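Local coordinates for carbohydrate binding protein (Flavobacterium johnsoniae, PDB 3HZB), which binds calcium through a betagamma-crystallin domain, the part present here, and as a whole protein probably binds carbohydrate, at residues D1-T12 against V33-T44; L51-T62 against S69-D77. One frame throughout, in Å; residues are numbered along the deposited sequence.

Overall arrangement
Contact 1 comes first along the chain and closes before contact 2 opens; their centres lie about 12 Å apart. Contact 1 pairs strand 3-6 with strand 40-43 in one antiparallel sheet. Contact 2 ties strands 47-52 and 60-64 of the other sheet to the loop before strand 81-86. Strands 40-43 and 47-52 follow each other in the chain and lead from one sheet to the other. The Cys9-Cys70 disulfide joins the two contacts. Two calcium ions do so as well: Asp77 completes the site of Lys7, Asp37 and Ser39, and Gln53 shares a site with Asp36, Lys78 and Ser80. Calcium thus links both halves of this betagamma-crystallin domain.

Contact 1 (D1-T12 against V33-T44); sequences DVITVYKDCNYT and VLNDDISSLRIT. With CA (calcium ion), chain L; CA (calcium ion), chain M; CA (calcium ion), chain K.
Thr4 and Arg42 bond in both directions where strand 3-6 pairs antiparallel with strand 40-43, with Thr4 N to Arg42 O at 3.0 Å. At the strand end, Thr44 N donates to Val2 O. Thr4 OG1 is hydrogen-bonded to Gln45 of the second subunit. Tyr6 N donates to Ser40 O at 2.8 Å. Ser39 and Ser40 both face Tyr6 in a classic beta bulge. Tyr6 O accepts a bond from Ser39 N at 2.8 Å and a weak one from Ser40 N. Ser40 OG lies between its backbone N and carbonyl carbon (chi1 64°), from where it donates to Asp8 O at 2.7 Å. It also accepts a weak bond from Tyr11 N. This pins the folded hairpin between strands 3-6 and 15-18. Residues Asn35 to Ser40 fit the N/D-N/D-X-X-S/T-S calcium motif of the betagamma-crystallins. Beside the bulge, one calcium ion is held by Lys7 O at 2.4 Å, Asp37 O, Ser39 OG and three waters; Asp77 completes the shell. Ser39 OG is also hydrogen-bonded to Asn76 OD1. Asp36 OD1 binds the ion of Gln53. Ile43 O binds a third, with Asp67 and with Ile43 and Asp67 of the second subunit. The Lys7 side chain bends at its last torsion (chi4 71°), and NZ forms a salt bridge with Asp37 OD1 at 2.9 Å. The Tyr11 ring lies against one face of the Arg42 guanidinium, with CG over it; the cation-pi contact is off-centre. Tyr6 OH accepts a weak, bent bond from Arg42 NE. Arg42 NH2 donates to a water that also bonds to Tyr11 O, and NH1 to Asn65 O of the second subunit. On the apolar face, Val5 CG1 lies alongside Leu41 CD2 at 3.8 Å.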
loop_
_atom_site.group_PDB
_atom_site.type_symbol
_atom_site.label_atom_id
_atom_site.label_comp_id
_atom_site.label_asym_id
_atom_site.label_seq_id
_atom_site.Cartn_x
_atom_site.Cartn_y
_atom_site.Cartn_z
ATOM N N ASP B 1 12.087 3.821 -6.223
ATOM C CA ASP B 1 11.513 4.429 -4.989
ATOM C C ASP B 1 10.532 3.482 -4.311
ATOM O O ASP B 1 9.533 3.073 -4.905
ATOM C CB ASP B 1 10.801 5.740 -5.326
ATOM C CG ASP B 1 11.731 6.767 -5.937
ATOM O OD1 ASP B 1 12.767 7.079 -5.313
ATOM O OD2 ASP B 1 11.423 7.264 -7.041
ATOM N N VAL B 2 10.817 3.145 -3.060
ATOM C CA VAL B 2 9.964 2.241 -2.303
ATOM C C VAL B 2 8.837 2.990 -1.606
ATOM O O VAL B 2 7.904 2.381 -1.085
ATOM C CB VAL B 2 10.778 1.470 -1.248
ATOM C CG1 VAL B 2 11.773 0.551 -1.939
ATOM C CG2 VAL B 2 11.499 2.446 -0.333
ATOM N N ILE B 3 8.932 4.315 -1.593
ATOM C CA ILE B 3 7.907 5.137 -0.968
ATOM C C ILE B 3 7.654 6.398 -1.782
ATOM O O ILE B 3 8.586 7.056 -2.231
ATOM C CB ILE B 3 8.311 5.535 0.467
ATOM C CG1 ILE B 3 8.323 4.284 1.356
ATOM C CG2 ILE B 3 7.352 6.576 1.015
ATOM C CD1 ILE B 3 8.759 4.538 2.771
ATOM N N THR B 4 6.382 6.713 -1.994
ATOM C CA THR B 4 6.018 7.910 -2.732
ATOM C C THR B 4 5.083 8.729 -1.850
ATOM O O THR B 4 4.124 8.203 -1.294
ATOM C CB THR B 4 5.311 7.567 -4.061
ATOM O OG1 THR B 4 6.183 6.767 -4.871
ATOM C CG2 THR B 4 4.969 8.838 -4.823
ATOM N N VAL B 5 5.390 10.012 -1.698
ATOM C CA VAL B 5 4.564 10.892 -0.885
ATOM C C VAL B 5 3.828 11.844 -1.816
ATOM O O VAL B 5 4.426 12.426 -2.722
ATOM C CB VAL B 5 5.422 11.675 0.129
ATOM C CG1 VAL B 5 6.066 10.698 1.091
ATOM C CG2 VAL B 5 6.499 12.492 -0.593
ATOM N N TYR B 6 2.526 11.994 -1.594
ATOM C CA TYR B 6 1.716 12.849 -2.449
ATOM C C TYR B 6 1.192 14.091 -1.766
ATOM O O TYR B 6 0.906 14.092 -0.564
ATOM C CB TYR B 6 0.527 12.069 -3.015
ATOM C CG TYR B 6 0.901 10.850 -3.820
ATOM C CD1 TYR B 6 1.256 9.660 -3.188
ATOM C CD2 TYR B 6 0.891 10.880 -5.215
ATOM C CE1 TYR B 6 1.589 8.529 -3.917
ATOM C CE2 TYR B 6 1.225 9.747 -5.960
ATOM C CZ TYR B 6 1.573 8.577 -5.300
ATOM O OH TYR B 6 1.911 7.451 -6.010
ATOM N N LYS B 7 1.046 15.144 -2.562
ATOM C CA LYS B 7 0.545 16.413 -2.072
ATOM C C LYS B 7 -0.920 16.289 -1.667
ATOM O O LYS B 7 -1.319 16.831 -0.658
ATOM C CB LYS B 7 0.689 17.491 -3.151
ATOM C CG LYS B 7 0.291 18.895 -2.696
ATOM C CD LYS B 7 0.387 19.887 -3.856
ATOM C CE LYS B 7 0.114 21.312 -3.397
ATOM N NZ LYS B 7 1.236 21.845 -2.569
ATOM N N ASP B 8 -1.717 15.570 -2.451
ATOM C CA ASP B 8 -3.138 15.411 -2.144
ATOM C C ASP B 8 -3.523 14.012 -1.697
ATOM O O ASP B 8 -2.756 13.064 -1.842
ATOM C CB ASP B 8 -3.993 15.768 -3.365
ATOM C CG ASP B 8 -3.820 17.203 -3.803
ATOM O OD1 ASP B 8 -3.450 18.043 -2.959
ATOM O OD2 ASP B 8 -4.070 17.493 -4.989
ATOM N N CYS B 9 -4.733 13.890 -1.163
ATOM C CA CYS B 9 -5.243 12.599 -0.729
ATOM C C CYS B 9 -5.517 11.742 -1.959
ATOM O O CYS B 9 -5.562 12.254 -3.076
ATOM C CB CYS B 9 -6.512 12.799 0.112
ATOM S SG CYS B 9 -6.074 13.276 1.814
ATOM N N ASN B 10 -5.667 10.437 -1.757
ATOM C CA ASN B 10 -5.933 9.513 -2.856
ATOM C C ASN B 10 -4.794 9.411 -3.866
ATOM O O ASN B 10 -5.024 9.216 -5.064
ATOM C CB ASN B 10 -7.226 9.911 -3.567
ATOM C CG ASN B 10 -8.442 9.741 -2.686
ATOM O OD1 ASN B 10 -9.453 10.422 -2.865
ATOM N ND2 ASN B 10 -8.356 8.820 -1.732
ATOM N N TYR B 11 -3.565 9.556 -3.379
ATOM C CA TYR B 11 -2.374 9.437 -4.220
ATOM C C TYR B 11 -2.398 10.297 -5.481
ATOM O O TYR B 11 -2.169 9.803 -6.588
ATOM C CB TYR B 11 -2.171 7.962 -4.593
ATOM C CG TYR B 11 -2.483 7.020 -3.450
ATOM C CD1 TYR B 11 -3.597 6.178 -3.493
ATOM C CD2 TYR B 11 -1.700 7.015 -2.296
ATOM C CE1 TYR B 11 -3.930 5.356 -2.408
ATOM C CE2 TYR B 11 -2.021 6.202 -1.209
ATOM C CZ TYR B 11 -3.138 5.378 -1.268
ATOM O OH TYR B 11 -3.476 4.610 -0.175
ATOM N N THR B 12 -2.669 11.585 -5.303
ATOM C CA THR B 12 -2.719 12.531 -6.413
ATOM C C THR B 12 -1.957 13.795 -6.019
ATOM O O THR B 12 -1.584 13.964 -4.857
ATOM C CB THR B 12 -4.177 12.916 -6.764
ATOM O OG1 THR B 12 -4.803 13.518 -5.625
ATOM C CG2 THR B 12 -4.971 11.684 -7.179
ATOM N N VAL B 33 9.064 18.547 -2.662
ATOM C CA VAL B 33 8.066 18.255 -1.640
ATOM C C VAL B 33 8.095 19.360 -0.588
ATOM O O VAL B 33 9.154 19.687 -0.053
ATOM C CB VAL B 33 8.350 16.889 -0.975
ATOM C CG1 VAL B 33 7.325 16.610 0.119
ATOM C CG2 VAL B 33 8.315 15.790 -2.030
ATOM N N LEU B 34 6.928 19.925 -0.292
ATOM C CA LEU B 34 6.816 21.020 0.668
ATOM C C LEU B 34 6.520 20.630 2.109
ATOM O O LEU B 34 6.023 19.540 2.396
ATOM C CB LEU B 34 5.734 21.999 0.208
ATOM C CG LEU B 34 5.977 22.776 -1.087
ATOM C CD1 LEU B 34 4.661 23.366 -1.585
ATOM C CD2 LEU B 34 7.001 23.878 -0.839
ATOM N N ASN B 35 6.827 21.558 3.007
ATOM C CA ASN B 35 6.593 21.395 4.432
ATOM C C ASN B 35 5.082 21.427 4.683
ATOM O O ASN B 35 4.352 22.068 3.926
ATOM C CB ASN B 35 7.258 22.549 5.184
ATOM C CG ASN B 35 7.116 22.424 6.680
ATOM O OD1 ASN B 35 6.535 23.291 7.342
ATOM N ND2 ASN B 35 7.650 21.345 7.225
ATOM N N ASP B 36 4.620 20.734 5.726
ATOM C CA ASP B 36 3.196 20.713 6.087
ATOM C C ASP B 36 2.340 20.643 4.833
ATOM O O ASP B 36 1.441 21.460 4.645
ATOM C CB ASP B 36 2.836 21.987 6.863
ATOM C CG ASP B 36 3.535 22.071 8.196
ATOM O OD1 ASP B 36 4.268 21.120 8.515
ATOM O OD2 ASP B 36 3.353 23.073 8.923
ATOM N N ASP B 37 2.608 19.653 3.989
ATOM C CA ASP B 37 1.905 19.545 2.714
ATOM C C ASP B 37 1.520 18.127 2.295
ATOM O O ASP B 37 0.564 17.944 1.556
ATOM C CB ASP B 37 2.792 20.171 1.629
ATOM C CG ASP B 37 2.051 20.449 0.335
ATOM O OD1 ASP B 37 2.554 20.040 -0.729
ATOM O OD2 ASP B 37 0.983 21.090 0.377
ATOM N N ILE B 38 2.264 17.121 2.740
ATOM C CA ILE B 38 1.953 15.747 2.353
ATOM C C ILE B 38 0.587 15.289 2.867
ATOM O O ILE B 38 0.214 15.585 4.004
ATOM C CB ILE B 38 3.059 14.783 2.849
ATOM C CG1 ILE B 38 4.381 15.130 2.155
ATOM C CG2 ILE B 38 2.670 13.336 2.557
ATOM C CD1 ILE B 38 5.593 14.378 2.700
ATOM N N SER B 39 -0.160 14.578 2.020
ATOM C CA SER B 39 -1.490 14.088 2.393
ATOM C C SER B 39 -1.723 12.591 2.212
ATOM O O SER B 39 -2.634 12.029 2.814
ATOM C CB SER B 39 -2.566 14.852 1.631
ATOM O OG SER B 39 -2.689 16.152 2.157
ATOM N N SER B 40 -0.933 11.947 1.365
ATOM C CA SER B 40 -1.079 10.506 1.184
ATOM C C SER B 40 0.270 9.908 0.819
ATOM O O SER B 40 1.186 10.628 0.405
ATOM C CB SER B 40 -2.143 10.177 0.116
ATOM O OG SER B 40 -1.797 10.641 -1.175
ATOM N N LEU B 41 0.402 8.599 1.005
ATOM C CA LEU B 41 1.656 7.920 0.709
ATOM C C LEU B 41 1.465 6.493 0.241
ATOM O O LEU B 41 0.600 5.778 0.736
ATOM C CB LEU B 41 2.554 7.843 1.947
ATOM C CG LEU B 41 2.916 9.026 2.836
ATOM C CD1 LEU B 41 1.750 9.381 3.748
ATOM C CD2 LEU B 41 4.122 8.626 3.678
ATOM N N ARG B 42 2.288 6.083 -0.713
ATOM C CA ARG B 42 2.263 4.708 -1.182
ATOM C C ARG B 42 3.524 4.120 -0.572
ATOM O O ARG B 42 4.586 4.744 -0.605
ATOM C CB ARG B 42 2.356 4.623 -2.705
ATOM C CG ARG B 42 1.053 4.871 -3.447
ATOM C CD ARG B 42 1.280 4.736 -4.943
ATOM N NE ARG B 42 0.110 5.114 -5.730
ATOM C CZ ARG B 42 -0.930 4.322 -5.967
ATOM N NH1 ARG B 42 -0.961 3.087 -5.478
ATOM N NH2 ARG B 42 -1.946 4.768 -6.695
ATOM N N ILE B 43 3.414 2.938 0.011
ATOM C CA ILE B 43 4.591 2.323 0.594
ATOM C C ILE B 43 4.748 0.878 0.154
ATOM O O ILE B 43 3.875 0.034 0.377
ATOM C CB ILE B 43 4.581 2.466 2.138
ATOM C CG1 ILE B 43 5.202 1.237 2.790
ATOM C CG2 ILE B 43 3.188 2.782 2.627
ATOM C CD1 ILE B 43 5.315 1.369 4.266
ATOM N N THR B 44 5.866 0.615 -0.513
ATOM C CA THR B 44 6.163 -0.713 -1.019
ATOM C C THR B 44 6.421 -1.695 0.112
ATOM O O THR B 44 7.135 -1.397 1.074
ATOM C CB THR B 44 7.383 -0.680 -1.965
ATOM O OG1 THR B 44 7.072 0.134 -3.105
ATOM C CG2 THR B 44 7.741 -2.089 -2.435
HETATM CA CA CA L . -1.859 18.304 1.205
HETATM CA CA CA M . 5.228 20.370 10.734
HETATM CA CA CA K . 1.819 -0.608 -1.494
HETATM O O HOH W 1 8.382 0.144 -5.391
HETATM O O HOH W 2 -4.088 18.503 -0.429
HETATM O O HOH W 3 -1.053 7.402 -7.661
HETATM O O HOH W 4 -1.471 20.742 0.396
HETATM O O HOH W 5 3.680 0.685 -3.263
HETATM O O HOH W 6 -4.189 19.112 2.131
HETATM O O HOH W 7 3.458 19.937 12.663
#

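Contact 2 (L51-T62 against S69-D77); sequences LYQDDNFGGAST and SCLNTTWND. With CA (calcium ion), chain L; CA (calcium ion), chain M.
The indole of Trp75 lies between Gln53 on one face and Thr62 on the other. Segment 51-62 is the folded hairpin of a betagamma-crystallin Greek key, and Trp75, from the long loop before strand 81-86, packs against both its arms. Gln53 NE2 sits 3.1 Å above the ring plane, toward the rim, with the amide plane turned 57° from the indole. On the opposite face, Thr62 CG2 makes a CH-pi contact with the five-membered ring, 3.6 Å from its centroid. The backbone of strands 47-52 and 60-64 lines the edge. Ala60 O approaches Trp75 CH2 to 3.2 Å, and the carbonyl carbon of Tyr52 lies near the ring plane by CZ3. Leu51 CB touches the six-membered ring at Trp75 CZ3, 3.6 Å away. Toward the other sheet, Leu51 CD1 approaches Leu71 CD2, and both leucines pack on Leu41 of strand 40-43. Within the loop, Asn72 O accepts backbone bonds from Trp75 N and Asn76 N, so two N-H groups of the turn converge on one oxygen. At Asp77, farther along the loop, OD1 binds one calcium ion at 2.5 Å. Gln53 serves a different calcium ion, binding it through its backbone O. Its side-chain OE1 accepts a bond from a water on that same ion. The bend at chi2 (-74°) carries the amide back over the indole, where Gln53 NE2 donates to Thr74 O at 3.0 Å, tilted 34° from the carbonyl plane.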
loop_
_atom_site.group_PDB
_atom_site.type_symbol
_atom_site.label_atom_id
_atom_site.label_comp_id
_atom_site.label_asym_id
_atom_site.label_seq_id
_atom_site.Cartn_x
_atom_site.Cartn_y
_atom_site.Cartn_z
ATOM N N LEU B 51 7.155 9.205 10.061
ATOM C CA LEU B 51 6.873 10.624 9.874
ATOM C C LEU B 51 7.177 11.400 11.143
ATOM O O LEU B 51 7.004 10.890 12.248
ATOM C CB LEU B 51 5.399 10.830 9.511
ATOM C CG LEU B 51 4.814 9.967 8.388
ATOM C CD1 LEU B 51 3.361 10.364 8.166
ATOM C CD2 LEU B 51 5.617 10.142 7.108
ATOM N N TYR B 52 7.632 12.637 10.975
ATOM C CA TYR B 52 7.942 13.506 12.105
ATOM C C TYR B 52 7.207 14.835 11.946
ATOM O O TYR B 52 7.119 15.383 10.844
ATOM C CB TYR B 52 9.451 13.761 12.181
ATOM C CG TYR B 52 10.272 12.519 12.452
ATOM C CD1 TYR B 52 10.611 12.150 13.756
ATOM C CD2 TYR B 52 10.692 11.699 11.407
ATOM C CE1 TYR B 52 11.351 10.989 14.008
ATOM C CE2 TYR B 52 11.429 10.536 11.647
ATOM C CZ TYR B 52 11.753 10.189 12.951
ATOM O OH TYR B 52 12.475 9.040 13.188
ATOM N N GLN B 53 6.683 15.353 13.050
ATOM C CA GLN B 53 5.972 16.619 13.016
ATOM C C GLN B 53 6.919 17.774 12.704
ATOM O O GLN B 53 6.578 18.670 11.955
ATOM C CB GLN B 53 5.288 16.888 14.362
ATOM C CG GLN B 53 4.063 16.036 14.665
ATOM C CD GLN B 53 2.841 16.445 13.860
ATOM O OE1 GLN B 53 2.592 17.634 13.643
ATOM N NE2 GLN B 53 2.058 15.463 13.435
ATOM N N ASP B 54 8.119 17.752 13.264
ATOM C CA ASP B 54 9.042 18.852 13.028
ATOM C C ASP B 54 10.210 18.469 12.138
ATOM O O ASP B 54 10.422 17.291 11.852
ATOM C CB ASP B 54 9.558 19.389 14.370
ATOM C CG ASP B 54 8.433 19.824 15.296
ATOM O OD1 ASP B 54 7.397 20.303 14.790
ATOM O OD2 ASP B 54 8.588 19.703 16.530
ATOM N N ASP B 55 10.963 19.471 11.695
ATOM C CA ASP B 55 12.117 19.228 10.839
ATOM C C ASP B 55 13.203 18.542 11.662
ATOM O O ASP B 55 13.158 18.538 12.893
ATOM C CB ASP B 55 12.641 20.554 10.270
ATOM C CG ASP B 55 13.675 20.361 9.170
ATOM O OD1 ASP B 55 13.829 19.227 8.675
ATOM O OD2 ASP B 55 14.327 21.358 8.787
ATOM N N ASN B 56 14.167 17.948 10.972
ATOM C CA ASN B 56 15.270 17.272 11.627
ATOM C C ASN B 56 14.812 16.173 12.578
ATOM O O ASN B 56 15.426 15.936 13.623
ATOM C CB ASN B 56 16.136 18.302 12.352
ATOM C CG ASN B 56 16.650 19.371 11.412
ATOM O OD1 ASN B 56 17.206 19.061 10.357
ATOM N ND2 ASN B 56 16.464 20.633 11.782
ATOM N N PHE B 57 13.717 15.518 12.199
ATOM C CA PHE B 57 13.161 14.396 12.941
ATOM C C PHE B 57 12.764 14.730 14.376
ATOM O O PHE B 57 12.904 13.907 15.288
ATOM C CB PHE B 57 14.175 13.253 12.881
ATOM C CG PHE B 57 14.881 13.171 11.551
ATOM C CD1 PHE B 57 16.258 13.342 11.462
ATOM C CD2 PHE B 57 14.148 13.018 10.374
ATOM C CE1 PHE B 57 16.898 13.372 10.218
ATOM C CE2 PHE B 57 14.777 13.046 9.130
ATOM C CZ PHE B 57 16.155 13.225 9.051
ATOM N N GLY B 58 12.251 15.942 14.563
ATOM C CA GLY B 58 11.830 16.369 15.883
ATOM C C GLY B 58 10.332 16.250 16.072
ATOM O O GLY B 58 9.595 16.058 15.103
ATOM N N GLY B 59 9.878 16.360 17.318
ATOM C CA GLY B 59 8.458 16.265 17.605
ATOM C C GLY B 59 7.881 14.859 17.531
ATOM O O GLY B 59 8.619 13.872 17.480
ATOM N N ALA B 60 6.554 14.775 17.516
ATOM C CA ALA B 60 5.854 13.496 17.455
ATOM C C ALA B 60 6.159 12.715 16.177
ATOM O O ALA B 60 6.542 13.293 15.159
ATOM C CB ALA B 60 4.353 13.728 17.574
ATOM N N SER B 61 5.981 11.398 16.241
ATOM C CA SER B 61 6.233 10.525 15.099
ATOM C C SER B 61 5.123 9.499 14.945
ATOM O O SER B 61 4.320 9.290 15.854
ATOM C CB SER B 61 7.564 9.776 15.264
ATOM O OG SER B 61 8.651 10.659 15.467
ATOM N N THR B 62 5.081 8.871 13.778
ATOM C CA THR B 62 4.105 7.830 13.500
ATOM C C THR B 62 4.687 6.995 12.371
ATOM O O THR B 62 5.531 7.472 11.610
ATOM C CB THR B 62 2.731 8.403 13.073
ATOM O OG1 THR B 62 1.757 7.349 13.078
ATOM C CG2 THR B 62 2.804 9.007 11.676
ATOM N N SER B 69 -4.200 6.533 2.071
ATOM C CA SER B 69 -4.822 7.421 1.096
ATOM C C SER B 69 -5.156 8.829 1.579
ATOM O O SER B 69 -5.471 9.695 0.767
ATOM C CB SER B 69 -6.096 6.771 0.552
ATOM O OG SER B 69 -7.034 6.579 1.597
ATOM N N CYS B 70 -5.096 9.068 2.882
ATOM C CA CYS B 70 -5.417 10.396 3.396
ATOM C C CYS B 70 -5.065 10.474 4.873
ATOM O O CYS B 70 -5.781 9.936 5.719
ATOM C CB CYS B 70 -6.911 10.662 3.201
ATOM S SG CYS B 70 -7.456 12.398 3.012
ATOM N N LEU B 71 -3.950 11.130 5.177
ATOM C CA LEU B 71 -3.510 11.270 6.557
ATOM C C LEU B 71 -4.607 11.911 7.396
ATOM O O LEU B 71 -5.399 12.708 6.890
ATOM C CB LEU B 71 -2.242 12.120 6.618
ATOM C CG LEU B 71 -1.053 11.502 5.872
ATOM C CD1 LEU B 71 0.102 12.489 5.840
ATOM C CD2 LEU B 71 -0.640 10.200 6.547
ATOM N N ASN B 72 -4.651 11.566 8.677
ATOM C CA ASN B 72 -5.672 12.113 9.562
ATOM C C ASN B 72 -5.384 13.560 9.951
ATOM O O ASN B 72 -4.385 14.143 9.525
ATOM C CB ASN B 72 -5.822 11.227 10.806
ATOM C CG ASN B 72 -4.559 11.154 11.638
ATOM O OD1 ASN B 72 -4.421 10.274 12.490
ATOM N ND2 ASN B 72 -3.639 12.082 11.412
ATOM N N THR B 73 -6.269 14.134 10.759
ATOM C CA THR B 73 -6.137 15.519 11.196
ATOM C C THR B 73 -4.819 15.825 11.896
ATOM O O THR B 73 -4.319 16.946 11.825
ATOM C CB THR B 73 -7.281 15.906 12.148
ATOM O OG1 THR B 73 -8.537 15.649 11.510
ATOM C CG2 THR B 73 -7.195 17.380 12.509
ATOM N N THR B 74 -4.266 14.829 12.578
ATOM C CA THR B 74 -3.015 15.004 13.301
ATOM C C THR B 74 -1.802 15.038 12.379
ATOM O O THR B 74 -0.805 15.699 12.680
ATOM C CB THR B 74 -2.809 13.871 14.332
ATOM O OG1 THR B 74 -3.889 13.874 15.272
ATOM C CG2 THR B 74 -1.501 14.062 15.087
ATOM N N TRP B 75 -1.886 14.343 11.250
ATOM C CA TRP B 75 -0.749 14.289 10.344
ATOM C C TRP B 75 -0.878 14.924 8.975
ATOM O O TRP B 75 0.130 15.160 8.314
ATOM C CB TRP B 75 -0.296 12.840 10.183
ATOM C CG TRP B 75 0.341 12.342 11.422
ATOM C CD1 TRP B 75 -0.260 11.665 12.445
ATOM C CD2 TRP B 75 1.698 12.554 11.819
ATOM N NE1 TRP B 75 0.643 11.441 13.458
ATOM C CE2 TRP B 75 1.852 11.978 13.100
ATOM C CE3 TRP B 75 2.800 13.178 11.217
ATOM C CZ2 TRP B 75 3.067 12.006 13.791
ATOM C CZ3 TRP B 75 4.010 13.206 11.906
ATOM C CH2 TRP B 75 4.132 12.623 13.179
ATOM N N ASN B 76 -2.101 15.202 8.540
ATOM C CA ASN B 76 -2.285 15.807 7.229
ATOM C C ASN B 76 -1.745 17.232 7.207
ATOM O O ASN B 76 -2.059 18.037 8.082
ATOM C CB ASN B 76 -3.760 15.822 6.839
ATOM C CG ASN B 76 -3.971 16.343 5.442
ATOM O OD1 ASN B 76 -3.439 15.788 4.480
ATOM N ND2 ASN B 76 -4.736 17.421 5.316
ATOM N N ASP B 77 -0.932 17.536 6.199
ATOM C CA ASP B 77 -0.336 18.862 6.066
ATOM C C ASP B 77 0.439 19.256 7.316
ATOM O O ASP B 77 0.398 20.410 7.735
ATOM C CB ASP B 77 -1.418 19.910 5.796
ATOM C CG ASP B 77 -2.120 19.684 4.480
ATOM O OD1 ASP B 77 -1.527 19.002 3.625
ATOM O OD2 ASP B 77 -3.246 20.192 4.294
HETATM CA CA CA L . -1.859 18.304 1.205
HETATM CA CA CA M . 5.228 20.370 10.734
HETATM O O HOH W 7 3.458 19.937 12.663
HETATM O O HOH W 6 -4.189 19.112 2.131
HETATM O O HOH W 4 -1.471 20.742 0.396
HETATM O O HOH W 2 -4.088 18.503 -0.429
HETATM O O HOH W 8 4.350 22.950 11.429
#